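Local coordinates for protein ectoine dioxygenase (Sphingopyxis alaskensis, PDB 4MHR) that hydroxylates L-ectoine to 5-hydroxyectoine, an osmotic-stress protectant, as an iron(II)- and 2-oxoglutarate-dependent dioxygenase of the PhyH family, at residues D11-R16 against P165-L170; E58-A63 against A117-V122; T157-D162 against K280-E285; M172-A177 against G242-F247. All coordinates share one frame; numbering follows the deposited sequence.

Interaction 1 of 4, residues D11-R16 against P165-L170; sequences DLYPSR and PRMRAL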
loop_
_atom_site.group_PDB
_atom_site.type_symbol
_atom_site.label_atom_id
_atom_site.label_comp_id
_atom_site.label_asym_id
_atom_site.label_seq_id
_atom_site.Cartn_x
_atom_site.Cartn_y
_atom_site.Cartn_z
ATOM N N ASP A 11 -3.077 -15.449 18.654
ATOM C CA ASP A 11 -2.992 -14.019 18.227
ATOM C C ASP A 11 -1.633 -13.486 18.526
ATOM O O ASP A 11 -1.356 -13.045 19.615
ATOM C CB ASP A 11 -4.111 -13.095 18.798
ATOM C CG ASP A 11 -4.173 -11.675 18.115
ATOM O OD1 ASP A 11 -5.116 -10.912 18.434
ATOM O OD2 ASP A 11 -3.323 -11.307 17.240
ATOM N N LEU A 12 -0.795 -13.442 17.482
ATOM C CA LEU A 12 0.576 -12.905 17.591
ATOM C C LEU A 12 0.608 -11.414 17.762
ATOM O O LEU A 12 1.582 -10.823 18.262
ATOM C CB LEU A 12 1.370 -13.327 16.340
ATOM C CG LEU A 12 2.006 -14.719 16.418
ATOM C CD1 LEU A 12 1.082 -15.857 16.747
ATOM C CD2 LEU A 12 2.673 -15.004 15.081
ATOM N N TYR A 13 -0.465 -10.774 17.312
ATOM C CA TYR A 13 -0.497 -9.314 17.298
ATOM C C TYR A 13 -1.820 -8.678 17.874
ATOM O O TYR A 13 -2.558 -7.987 17.141
ATOM C CB TYR A 13 -0.279 -8.913 15.800
ATOM C CG TYR A 13 0.995 -9.371 15.225
ATOM C CD1 TYR A 13 2.180 -8.856 15.670
ATOM C CD2 TYR A 13 1.042 -10.300 14.179
ATOM C CE1 TYR A 13 3.382 -9.281 15.169
ATOM C CE2 TYR A 13 2.266 -10.684 13.626
ATOM C CZ TYR A 13 3.427 -10.158 14.104
ATOM O OH TYR A 13 4.666 -10.495 13.567
ATOM N N PRO A 14 -2.117 -8.872 19.190
ATOM C CA PRO A 14 -3.356 -8.287 19.813
ATOM C C PRO A 14 -3.368 -6.801 19.833
ATOM O O PRO A 14 -2.354 -6.202 20.140
ATOM C CB PRO A 14 -3.324 -8.822 21.246
ATOM C CG PRO A 14 -1.900 -9.145 21.501
ATOM C CD PRO A 14 -1.259 -9.523 20.184
ATOM N N SER A 15 -4.462 -6.176 19.456
ATOM C CA SER A 15 -4.539 -4.739 19.501
ATOM C C SER A 15 -5.979 -4.361 19.805
ATOM O O SER A 15 -6.893 -5.189 19.638
ATOM C CB SER A 15 -4.103 -4.116 18.151
ATOM O OG SER A 15 -4.142 -2.689 18.171
ATOM N N ARG A 16 -6.174 -3.094 20.196
ATOM C CA ARG A 16 -7.501 -2.569 20.562
ATOM C C ARG A 16 -8.202 -3.341 21.693
ATOM O O ARG A 16 -9.411 -3.357 21.749
ATOM C CB ARG A 16 -8.429 -2.463 19.350
ATOM C CG ARG A 16 -7.723 -1.886 18.146
ATOM C CD ARG A 16 -8.677 -1.512 17.086
ATOM N NE ARG A 16 -8.007 -1.322 15.802
ATOM C CZ ARG A 16 -8.656 -1.200 14.662
ATOM N NH1 ARG A 16 -9.981 -1.210 14.620
ATOM N NH2 ARG A 16 -7.994 -1.039 13.530
ATOM N N PRO A 165 -3.532 -12.771 9.454
ATOM C CA PRO A 165 -2.831 -13.247 10.656
ATOM C C PRO A 165 -1.435 -12.763 10.853
ATOM O O PRO A 165 -1.063 -12.507 11.994
ATOM C CB PRO A 165 -2.797 -14.788 10.504
ATOM C CG PRO A 165 -3.112 -15.068 9.085
ATOM C CD PRO A 165 -3.748 -13.833 8.459
ATOM N N ARG A 166 -0.659 -12.654 9.765
ATOM C CA ARG A 166 0.794 -12.484 9.846
ATOM C C ARG A 166 1.260 -11.271 8.995
ATOM O O ARG A 166 0.628 -10.904 8.029
ATOM C CB ARG A 166 1.546 -13.727 9.391
ATOM C CG ARG A 166 1.255 -15.029 10.135
ATOM C CD ARG A 166 1.838 -14.956 11.516
ATOM N NE ARG A 166 2.095 -16.280 11.885
ATOM C CZ ARG A 166 3.260 -16.920 11.858
ATOM N NH1 ARG A 166 4.408 -16.368 11.530
ATOM N NH2 ARG A 166 3.216 -18.179 12.199
ATOM N N MET A 167 2.438 -10.736 9.310
ATOM C CA MET A 167 2.997 -9.625 8.502
ATOM C C MET A 167 3.671 -10.206 7.294
ATOM O O MET A 167 4.860 -10.467 7.337
ATOM C CB MET A 167 3.970 -8.795 9.329
ATOM C CG MET A 167 3.258 -8.120 10.519
ATOM S SD MET A 167 4.515 -7.199 11.376
ATOM C CE MET A 167 3.556 -6.610 12.763
ATOM N N ARG A 168 2.890 -10.472 6.265
ATOM C CA ARG A 168 3.380 -11.110 5.052
ATOM C C ARG A 168 2.610 -10.568 3.836
ATOM O O ARG A 168 2.161 -11.270 2.912
ATOM C CB ARG A 168 3.405 -12.643 5.169
ATOM C CG ARG A 168 3.906 -13.244 3.876
ATOM C CD ARG A 168 4.866 -14.347 3.579
ATOM N NE ARG A 168 4.568 -15.606 4.030
ATOM C CZ ARG A 168 5.127 -16.821 3.737
ATOM N NH1 ARG A 168 5.932 -17.195 2.759
ATOM N NH2 ARG A 168 4.744 -17.777 4.540
ATOM N N ALA A 169 2.457 -9.240 3.853
ATOM C CA ALA A 169 1.821 -8.482 2.793
ATOM C C ALA A 169 2.586 -7.221 2.538
ATOM O O ALA A 169 3.301 -6.701 3.416
ATOM C CB ALA A 169 0.354 -8.143 3.127
ATOM N N LEU A 170 2.442 -6.696 1.332
ATOM C CA LEU A 170 3.041 -5.411 1.040
ATOM C C LEU A 170 2.206 -4.572 0.111
ATOM O O LEU A 170 1.328 -5.104 -0.656
ATOM C CB LEU A 170 4.403 -5.577 0.462
ATOM C CG LEU A 170 4.559 -6.316 -0.819
ATOM C CD1 LEU A 170 4.321 -5.426 -2.009
ATOM C CD2 LEU A 170 6.008 -6.720 -0.906
HETATM O O HOH W 1 -1.579 -13.614 14.548
#
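Tyr-13 lays one face of its ring against the end of Met-167, the pair with the largest buried area on each side of the contact between residues 11-16 and 165-170. The methyl CE of Met-167 sits 3.9 Å from the centroid of the Tyr-13 ring, only 25° off the ring normal, a CH-pi contact displaced toward the CE1 side. Met-167 SD follows obliquely, making this a Met-aromatic contact as well. Beyond CG the methionine chain is fully extended (chi2 180°, chi3 -176°), which carries the methyl out over the ring. The opposite face of the ring is covered by Leu-12 CB, and Pro-165 O lies at its edge, in plane, near CD2. Tyr-13 OH is hydrogen-bonded to Asp-28 and to the backbone N of Leu-27. A leucine in place of Tyr-13 would probably leave Met-167 CE without its aromatic face and Asp-28 without the hydroxyl it binds.

Leu-12 adds a second, more exposed touch: its CD2 rests over one face of the Arg-166 guanidinium, 3.5 Å from NE, while Arg-166 NH1 is held by a salt bridge to Asp-28. A water joins the backbones, accepting from Leu-12 N at 3.0 Å and donating to Pro-165 O at 2.8 Å. Asp-11 OD2 accepts from Tyr-13 N in an Asx turn, which shapes the chain just ahead of the ring.

The contact thus fastens the N-terminal loop to the connection between helix 154-162 and strand 169-175, with His-159 and Phe-155 of that helix and Tyr-196 of strand 195-197 packed around it.

Interaction 2 of 4, residues E58-A63 against A117-V122; sequences EDIFSA and ARLADV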
loop_
_atom_site.group_PDB
_atom_site.type_symbol
_atom_site.label_atom_id
_atom_site.label_comp_id
_atom_site.label_asym_id
_atom_site.label_seq_id
_atom_site.Cartn_x
_atom_site.Cartn_y
_atom_site.Cartn_z
ATOM N N GLU A 58 12.510 3.074 -9.732
ATOM C CA GLU A 58 12.356 4.153 -10.725
ATOM C C GLU A 58 12.667 3.660 -12.158
ATOM O O GLU A 58 13.398 2.658 -12.330
ATOM C CB GLU A 58 13.330 5.274 -10.416
ATOM C CG GLU A 58 13.298 5.789 -8.999
ATOM C CD GLU A 58 14.520 6.654 -8.692
ATOM O OE1 GLU A 58 15.480 6.199 -8.037
ATOM O OE2 GLU A 58 14.529 7.785 -9.135
ATOM N N ASP A 59 12.051 4.318 -13.155
ATOM C CA ASP A 59 12.305 4.034 -14.570
ATOM C C ASP A 59 12.066 2.608 -14.941
ATOM O O ASP A 59 12.787 2.068 -15.731
ATOM C CB ASP A 59 13.744 4.396 -14.936
ATOM C CG ASP A 59 14.055 5.819 -14.612
ATOM O OD1 ASP A 59 13.228 6.691 -14.946
ATOM O OD2 ASP A 59 15.074 6.058 -13.932
ATOM N N ILE A 60 11.085 1.954 -14.337
ATOM C CA ILE A 60 10.779 0.615 -14.767
ATOM C C ILE A 60 9.737 0.503 -15.883
ATOM O O ILE A 60 9.609 -0.569 -16.461
ATOM C CB ILE A 60 10.367 -0.275 -13.595
ATOM C CG1 ILE A 60 9.176 0.294 -12.857
ATOM C CG2 ILE A 60 11.530 -0.489 -12.637
ATOM C CD1 ILE A 60 8.504 -0.800 -12.037
ATOM N N PHE A 61 8.897 1.530 -16.059
ATOM C CA PHE A 61 7.848 1.564 -17.115
ATOM C C PHE A 61 8.355 2.593 -18.117
ATOM O O PHE A 61 8.936 3.598 -17.721
ATOM C CB PHE A 61 6.489 2.053 -16.572
ATOM C CG PHE A 61 5.848 1.096 -15.599
ATOM C CD1 PHE A 61 5.354 -0.116 -16.038
ATOM C CD2 PHE A 61 5.807 1.383 -14.232
ATOM C CE1 PHE A 61 4.835 -1.058 -15.155
ATOM C CE2 PHE A 61 5.233 0.476 -13.343
ATOM C CZ PHE A 61 4.764 -0.748 -13.794
ATOM N N SER A 62 8.125 2.358 -19.398
ATOM C CA SER A 62 8.537 3.330 -20.436
ATOM C C SER A 62 7.634 4.538 -20.394
ATOM O O SER A 62 6.565 4.447 -19.831
ATOM C CB SER A 62 8.441 2.687 -21.848
ATOM O OG SER A 62 7.085 2.517 -22.213
ATOM N N ALA A 63 8.046 5.675 -20.990
ATOM C CA ALA A 63 7.156 6.846 -21.117
ATOM C C ALA A 63 5.783 6.533 -21.753
ATOM O O ALA A 63 4.767 7.037 -21.288
ATOM C CB ALA A 63 7.824 8.011 -21.850
ATOM N N ALA A 117 4.918 -8.584 -14.276
ATOM C CA ALA A 117 6.093 -9.185 -13.672
ATOM C C ALA A 117 6.999 -8.166 -12.940
ATOM O O ALA A 117 7.590 -8.483 -11.916
ATOM C CB ALA A 117 6.900 -9.879 -14.748
ATOM N N ARG A 118 7.085 -6.948 -13.444
ATOM C CA ARG A 118 7.933 -5.968 -12.824
ATOM C C ARG A 118 7.404 -5.634 -11.424
ATOM O O ARG A 118 8.190 -5.169 -10.633
ATOM C CB ARG A 118 8.027 -4.683 -13.648
ATOM C CG ARG A 118 8.845 -4.806 -14.914
ATOM C CD ARG A 118 8.574 -3.641 -15.870
ATOM N NE ARG A 118 7.300 -3.833 -16.533
ATOM C CZ ARG A 118 6.871 -3.120 -17.575
ATOM N NH1 ARG A 118 7.615 -2.129 -18.093
ATOM N NH2 ARG A 118 5.705 -3.420 -18.093
ATOM N N LEU A 119 6.097 -5.840 -11.162
ATOM C CA LEU A 119 5.523 -5.675 -9.843
ATOM C C LEU A 119 5.392 -7.020 -9.140
ATOM O O LEU A 119 5.977 -7.262 -8.035
ATOM C CB LEU A 119 4.193 -4.901 -9.905
ATOM C CG LEU A 119 4.282 -3.541 -10.583
ATOM C CD1 LEU A 119 2.974 -2.803 -10.444
ATOM C CD2 LEU A 119 5.442 -2.673 -9.992
ATOM N N ALA A 120 4.639 -7.920 -9.760
ATOM C CA ALA A 120 4.254 -9.162 -9.078
ATOM C C ALA A 120 5.416 -10.115 -8.702
ATOM O O ALA A 120 5.288 -10.811 -7.684
ATOM C CB ALA A 120 3.178 -9.929 -9.849
ATOM N N ASP A 121 6.463 -10.229 -9.534
ATOM C CA ASP A 121 7.648 -11.025 -9.188
ATOM C C ASP A 121 8.442 -10.437 -8.024
ATOM O O ASP A 121 9.041 -11.178 -7.256
ATOM C CB ASP A 121 8.618 -11.231 -10.358
ATOM C CG ASP A 121 8.100 -12.316 -11.326
ATOM O OD1 ASP A 121 7.163 -12.962 -10.948
ATOM O OD2 ASP A 121 8.589 -12.452 -12.430
ATOM N N VAL A 122 8.379 -9.143 -7.873
ATOM C CA VAL A 122 9.023 -8.506 -6.695
ATOM C C VAL A 122 8.221 -8.845 -5.458
ATOM O O VAL A 122 8.786 -9.239 -4.408
ATOM C CB VAL A 122 9.181 -6.993 -6.914
ATOM C CG1 VAL A 122 9.678 -6.309 -5.695
ATOM C CG2 VAL A 122 10.175 -6.641 -8.040
#
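Arg-118 extends from helix 117-127 across the loop before helix 63-78, presenting one face of its guanidinium to Phe-61 and an edge to the backbone of Ile-60. Phe-61 CD1 stands 3.6 Å above the guanidinium plane, toward its rim, but the ring and guanidinium planes are inclined at 54°, so the two groups do not stack flat. A bend at chi3 (-76°) turns the end of the arginine so that NH1 can donate to Ile-60 O at 3.0 Å. The N-H...O angle is 146°; the donor lies in the carbonyl plane, on a lone pair, although the oxygen is tilted from the guanidinium plane.

The apolar side of the contact is turned differently. Leu-119 CG comes to the edge of the Phe-61 ring, 4.3 Å from CZ, and Leu-119 CD2 meets Ile-60 CD1 at 4.1 Å, the two aliphatic chains crossing at about a right angle. Val-244 of strand 244-248 touches Ile-60, Phe-61 and Leu-119, so this corner packs the loop and the helix together against the main sheet of the cupin fold.

Arg-118 is also gripped by salt bridges to Asp-116 through NE and to Glu-65 through NH2. With all three nitrogens engaged, the guanidinium is probably fixed in rotation, its charge balanced by carboxylates while the backbone carbonyl takes the remaining arm and the CD1 side of the Phe-61 ring lies over one face.

Interaction 3 of 4, residues T157-D162 against K280-E285; sequences TWHVED and KPFGVE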
loop_
_atom_site.group_PDB
_atom_site.type_symbol
_atom_site.label_atom_id
_atom_site.label_comp_id
_atom_site.label_asym_id
_atom_site.label_seq_id
_atom_site.Cartn_x
_atom_site.Cartn_y
_atom_site.Cartn_z
ATOM N N THR A 157 -4.862 -2.578 11.038
ATOM C CA THR A 157 -6.216 -2.723 10.524
ATOM C C THR A 157 -6.503 -4.046 9.842
ATOM O O THR A 157 -7.549 -4.674 10.102
ATOM C CB THR A 157 -6.567 -1.579 9.602
ATOM O OG1 THR A 157 -6.558 -0.400 10.382
ATOM C CG2 THR A 157 -7.948 -1.759 8.885
ATOM N N TRP A 158 -5.627 -4.457 8.937
ATOM C CA TRP A 158 -5.828 -5.719 8.236
ATOM C C TRP A 158 -5.953 -6.901 9.218
ATOM O O TRP A 158 -6.754 -7.792 9.026
ATOM C CB TRP A 158 -4.759 -5.948 7.159
ATOM C CG TRP A 158 -4.793 -4.919 6.082
ATOM C CD1 TRP A 158 -5.872 -4.088 5.764
ATOM C CD2 TRP A 158 -3.731 -4.543 5.193
ATOM N NE1 TRP A 158 -5.543 -3.252 4.742
ATOM C CE2 TRP A 158 -4.239 -3.500 4.353
ATOM C CE3 TRP A 158 -2.390 -4.947 5.050
ATOM C CZ2 TRP A 158 -3.468 -2.886 3.356
ATOM C CZ3 TRP A 158 -1.590 -4.325 4.090
ATOM C CH2 TRP A 158 -2.126 -3.283 3.245
ATOM N N HIS A 159 -5.188 -6.879 10.263
ATOM C CA HIS A 159 -5.212 -7.926 11.234
ATOM C C HIS A 159 -6.507 -7.837 12.090
ATOM O O HIS A 159 -7.313 -8.776 12.117
ATOM C CB HIS A 159 -3.998 -7.768 12.114
ATOM C CG HIS A 159 -3.904 -8.788 13.200
ATOM N ND1 HIS A 159 -3.598 -10.115 12.958
ATOM C CD2 HIS A 159 -4.115 -8.684 14.529
ATOM C CE1 HIS A 159 -3.589 -10.763 14.110
ATOM N NE2 HIS A 159 -3.884 -9.914 15.077
ATOM N N VAL A 160 -6.697 -6.696 12.753
ATOM C CA VAL A 160 -7.823 -6.510 13.698
ATOM C C VAL A 160 -9.151 -6.593 12.969
ATOM O O VAL A 160 -10.066 -7.309 13.418
ATOM C CB VAL A 160 -7.755 -5.195 14.485
ATOM C CG1 VAL A 160 -9.077 -4.954 15.270
ATOM C CG2 VAL A 160 -6.602 -5.250 15.437
ATOM N N GLU A 161 -9.256 -5.923 11.828
ATOM C CA GLU A 161 -10.517 -5.893 11.096
ATOM C C GLU A 161 -10.722 -6.918 9.992
ATOM O O GLU A 161 -11.844 -7.290 9.728
ATOM C CB GLU A 161 -10.809 -4.473 10.572
ATOM C CG GLU A 161 -10.673 -3.392 11.646
ATOM C CD GLU A 161 -11.066 -1.989 11.175
ATOM O OE1 GLU A 161 -11.837 -1.875 10.226
ATOM O OE2 GLU A 161 -10.606 -0.996 11.770
ATOM N N ASP A 162 -9.674 -7.399 9.326
ATOM C CA ASP A 162 -9.894 -8.282 8.213
ATOM C C ASP A 162 -9.477 -9.731 8.525
ATOM O O ASP A 162 -9.758 -10.642 7.734
ATOM C CB ASP A 162 -9.176 -7.829 6.937
ATOM C CG ASP A 162 -9.565 -6.470 6.481
ATOM O OD1 ASP A 162 -10.789 -6.165 6.511
ATOM O OD2 ASP A 162 -8.629 -5.677 6.054
ATOM N N LYS A 280 -11.046 -15.155 10.540
ATOM C CA LYS A 280 -11.976 -14.283 11.276
ATOM C C LYS A 280 -11.174 -13.053 11.778
ATOM O O LYS A 280 -10.029 -13.205 12.180
ATOM C CB LYS A 280 -12.605 -14.984 12.521
ATOM C CG LYS A 280 -12.947 -16.469 12.385
ATOM C CD LYS A 280 -13.977 -16.748 11.299
ATOM C CE LYS A 280 -14.967 -17.803 11.771
ATOM N NZ LYS A 280 -15.924 -17.230 12.764
ATOM N N PRO A 281 -11.762 -11.850 11.737
ATOM C CA PRO A 281 -11.127 -10.619 12.330
ATOM C C PRO A 281 -10.596 -10.813 13.776
ATOM O O PRO A 281 -11.308 -11.418 14.618
ATOM C CB PRO A 281 -12.287 -9.603 12.347
ATOM C CG PRO A 281 -13.384 -10.180 11.468
ATOM C CD PRO A 281 -12.940 -11.510 10.897
ATOM N N PHE A 282 -9.395 -10.302 14.094
ATOM C CA PHE A 282 -8.885 -10.407 15.473
ATOM C C PHE A 282 -9.425 -9.235 16.376
ATOM O O PHE A 282 -8.658 -8.462 16.976
ATOM C CB PHE A 282 -7.332 -10.523 15.474
ATOM C CG PHE A 282 -6.779 -11.796 14.781
ATOM C CD1 PHE A 282 -6.365 -12.915 15.534
ATOM C CD2 PHE A 282 -6.621 -11.855 13.396
ATOM C CE1 PHE A 282 -5.819 -14.053 14.905
ATOM C CE2 PHE A 282 -6.069 -12.987 12.766
ATOM C CZ PHE A 282 -5.671 -14.091 13.510
ATOM N N GLY A 283 -10.751 -9.151 16.446
ATOM C CA GLY A 283 -11.542 -8.099 17.127
ATOM C C GLY A 283 -13.007 -8.442 16.821
ATOM O O GLY A 283 -13.341 -9.624 16.735
ATOM N N VAL A 284 -13.899 -7.462 16.652
ATOM C CA VAL A 284 -15.162 -7.720 15.888
ATOM C C VAL A 284 -15.339 -6.667 14.789
ATOM O O VAL A 284 -16.442 -6.468 14.268
ATOM C CB VAL A 284 -16.456 -7.827 16.760
ATOM C CG1 VAL A 284 -16.249 -8.762 17.946
ATOM C CG2 VAL A 284 -16.989 -6.459 17.196
ATOM N N GLU A 285 -14.223 -6.041 14.414
ATOM C CA GLU A 285 -14.231 -4.807 13.643
ATOM C C GLU A 285 -13.704 -5.078 12.224
ATOM O O GLU A 285 -14.461 -5.124 11.244
ATOM C CB GLU A 285 -13.371 -3.768 14.390
ATOM C CG GLU A 285 -13.164 -2.438 13.684
ATOM C CD GLU A 285 -14.060 -1.337 14.190
ATOM O OE1 GLU A 285 -13.569 -0.472 14.948
ATOM O OE2 GLU A 285 -15.249 -1.336 13.821
#
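Phe-282 packs along one face of the His-159 imidazole from its CB outward. CB lies 3.5 Å from His-159 NE2 and makes a CH-pi contact over that ring. CG, anti to the carbonyl carbon of Phe-282 (chi1 -63°), which brings the ring over His-159, stands above the bond between CE1 and NE2. CD2 comes within 3.3 Å of His-159 CE1 and has His-159 O at the ring edge, in plane. CE2 lies near His-159 CE1 and ND1, and CD1 (3.8 Å), CE1 and, at the tip, CZ (4.0 Å) are all nearest to His-159 CE1. The rings form an offset stack, with centroids 4.1 Å apart and planes at 11°.

Phe-282 centres an inverse gamma turn in the loop after strand 264-273, and its N donates to His-159 O in a long, nearly straight bond (3.3 Å, 169°). This closes the loop over helix 154-162, whose Trp-158 is important for ectoine stabilization. His-159 is itself held by Asp-11 at NE2 and Met-164 O at ND1. Were Phe-282 reduced to an alanine, the imidazole is likely to lose its stacking partner and the loop part of its hold.

Pro-281 CB rests against Val-160 O, at 3.4 Å, and Glu-161 O.

Interaction 4 of 4, residues M172-A177 against G242-F247; sequences MSVLLA and GTVILF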
loop_
_atom_site.group_PDB
_atom_site.type_symbol
_atom_site.label_atom_id
_atom_site.label_comp_id
_atom_site.label_asym_id
_atom_site.label_seq_id
_atom_site.Cartn_x
_atom_site.Cartn_y
_atom_site.Cartn_z
ATOM N N MET A 172 2.164 -1.624 -2.952
ATOM C CA MET A 172 2.851 -0.813 -3.956
ATOM C C MET A 172 2.044 0.410 -4.437
ATOM O O MET A 172 0.870 0.275 -4.831
ATOM C CB MET A 172 3.164 -1.648 -5.143
ATOM C CG MET A 172 3.790 -2.932 -4.809
ATOM S SD MET A 172 4.688 -3.566 -6.221
ATOM C CE MET A 172 4.955 -5.187 -5.602
ATOM N N SER A 173 2.658 1.606 -4.379
ATOM C CA SER A 173 2.047 2.849 -4.849
ATOM C C SER A 173 2.708 3.217 -6.167
ATOM O O SER A 173 3.905 3.486 -6.199
ATOM C CB SER A 173 2.171 3.956 -3.794
ATOM O OG SER A 173 1.549 5.146 -4.303
ATOM N N VAL A 174 1.985 3.112 -7.286
ATOM C CA VAL A 174 2.515 3.537 -8.597
ATOM C C VAL A 174 2.068 4.977 -8.818
ATOM O O VAL A 174 0.855 5.246 -8.930
ATOM C CB VAL A 174 1.895 2.684 -9.701
ATOM C CG1 VAL A 174 2.390 3.058 -11.071
ATOM C CG2 VAL A 174 2.048 1.248 -9.399
ATOM N N LEU A 175 3.017 5.896 -8.821
ATOM C CA LEU A 175 2.698 7.338 -8.932
ATOM C C LEU A 175 2.216 7.695 -10.348
ATOM O O LEU A 175 2.788 7.265 -11.332
ATOM C CB LEU A 175 3.872 8.216 -8.572
ATOM C CG LEU A 175 4.539 7.932 -7.243
ATOM C CD1 LEU A 175 5.619 8.988 -7.064
ATOM C CD2 LEU A 175 3.579 7.935 -6.080
ATOM N N LEU A 176 1.079 8.364 -10.422
ATOM C CA LEU A 176 0.461 8.745 -11.717
ATOM C C LEU A 176 0.463 10.240 -11.927
ATOM O O LEU A 176 0.222 10.708 -13.016
ATOM C CB LEU A 176 -0.946 8.241 -11.805
ATOM C CG LEU A 176 -1.103 6.704 -11.765
ATOM C CD1 LEU A 176 -2.544 6.319 -11.587
ATOM C CD2 LEU A 176 -0.590 6.087 -13.024
ATOM N N ALA A 177 0.772 10.977 -10.881
ATOM C CA ALA A 177 1.032 12.398 -10.938
ATOM C C ALA A 177 2.256 12.528 -10.086
ATOM O O ALA A 177 2.369 11.804 -9.036
ATOM C CB ALA A 177 -0.092 13.162 -10.296
ATOM N N GLY A 242 5.008 7.004 -12.713
ATOM C CA GLY A 242 5.604 5.714 -13.081
ATOM C C GLY A 242 6.544 5.146 -12.009
ATOM O O GLY A 242 6.745 3.948 -11.953
ATOM N N THR A 243 7.029 6.002 -11.131
ATOM C CA THR A 243 7.775 5.594 -9.899
ATOM C C THR A 243 6.923 4.734 -8.989
ATOM O O THR A 243 5.735 4.998 -8.827
ATOM C CB THR A 243 8.297 6.830 -9.091
ATOM O OG1 THR A 243 9.134 7.635 -9.913
ATOM C CG2 THR A 243 9.093 6.416 -7.821
ATOM N N VAL A 244 7.513 3.662 -8.441
ATOM C CA VAL A 244 6.787 2.744 -7.571
ATOM C C VAL A 244 7.390 2.741 -6.217
ATOM O O VAL A 244 8.624 2.604 -6.082
ATOM C CB VAL A 244 6.771 1.322 -8.096
ATOM C CG1 VAL A 244 5.780 0.448 -7.289
ATOM C CG2 VAL A 244 6.303 1.306 -9.529
ATOM N N ILE A 245 6.569 3.000 -5.221
ATOM C CA ILE A 245 7.006 3.049 -3.818
ATOM C C ILE A 245 6.458 1.775 -3.203
ATOM O O ILE A 245 5.239 1.523 -3.284
ATOM C CB ILE A 245 6.503 4.280 -3.040
ATOM C CG1 ILE A 245 7.075 5.534 -3.674
ATOM C CG2 ILE A 245 7.000 4.210 -1.636
ATOM C CD1 ILE A 245 6.429 6.772 -3.126
ATOM N N LEU A 246 7.350 0.896 -2.729
ATOM C CA LEU A 246 6.893 -0.412 -2.192
ATOM C C LEU A 246 7.073 -0.362 -0.671
ATOM O O LEU A 246 8.150 0.049 -0.173
ATOM C CB LEU A 246 7.756 -1.541 -2.637
ATOM C CG LEU A 246 7.650 -2.163 -3.984
ATOM C CD1 LEU A 246 8.300 -1.233 -4.992
ATOM C CD2 LEU A 246 8.315 -3.506 -3.961
ATOM N N PHE A 247 6.071 -0.771 0.072
ATOM C CA PHE A 247 6.219 -0.752 1.538
ATOM C C PHE A 247 5.560 -1.915 2.256
ATOM O O PHE A 247 4.496 -2.425 1.839
ATOM C CB PHE A 247 5.909 0.615 2.121
ATOM C CG PHE A 247 4.538 1.142 1.879
ATOM C CD1 PHE A 247 4.234 1.797 0.710
ATOM C CD2 PHE A 247 3.535 1.036 2.869
ATOM C CE1 PHE A 247 2.953 2.310 0.483
ATOM C CE2 PHE A 247 2.242 1.567 2.669
ATOM C CZ PHE A 247 1.948 2.233 1.489
#
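Leu-175 O accepts from Gly-242 N in the shortest hydrogen bond of this contact, 2.6 Å long, with an N-H...O angle of 169°. One residue on, Thr-243 O takes Leu-175 N at 2.9 Å, the donor approaching nearly along the C=O axis. Ser-173 and Ile-245 then bond to each other in both directions, Ser-173 N to Ile-245 O at 2.8 Å and Ile-245 N back to Ser-173 O. They form the hydrogen-bonded pair of an antiparallel sheet, flanked by the non-hydrogen-bonded pairs Met-172 with Leu-246 and Val-174 with Val-244. The backbone of Gly-242, with phi 99°, would jam a CB against the preceding carbonyl.

On the face bearing Met-172, the extended methionine runs beside Leu-246 in the same direction, its SD 4.0 Å from Leu-246 CG. Val-244 CG1 fits against Met-172 CB, and Val-244 CG2 meets Val-174 CG2 at 4.3 Å. Helix 117-127 covers this side through Leu-119 and Val-122. Near Gly-242, Leu-175 CD2 touches Ile-245 CD1, while Leu-175 CD1 packs on Thr-243 CB, the two side chains lying alongside each other.

Ser-173 OG bonds to Asn-266 and Thr-243 OG1 to Lys-240 O, which gives both buried hydroxyls polar partners. Backbone bonds therefore set the register of these neighbouring strands of the main cupin sheet; apolar side chains pack the Met-172 face, and the Ser-173 face also holds a hydrogen-bonded hydroxyl.

In the fold
Interaction 4 is the buried one, strand against strand in the main sheet; the other three are partly buried and join loops to helices or to the lead-in of a strand. Interaction 2 touches interaction 4 directly, Ile-60 and Phe-61 meeting Val-244 and Gly-242, so that helix 117-127 and loop 58-63 cover one face of the sheet. Interactions 1 and 3 lie across the chain's centre from these two and are coupled by the salt bridge of Arg-16 with Glu-161. Strand 169-175 and its lead-in serve both interactions 1 and 4. Backbone bonding dominates at the core, whereas nearer the surface single hydrogen bonds to the backbone are joined by ring faces, a bridging water and arginine-carboxylate pairs.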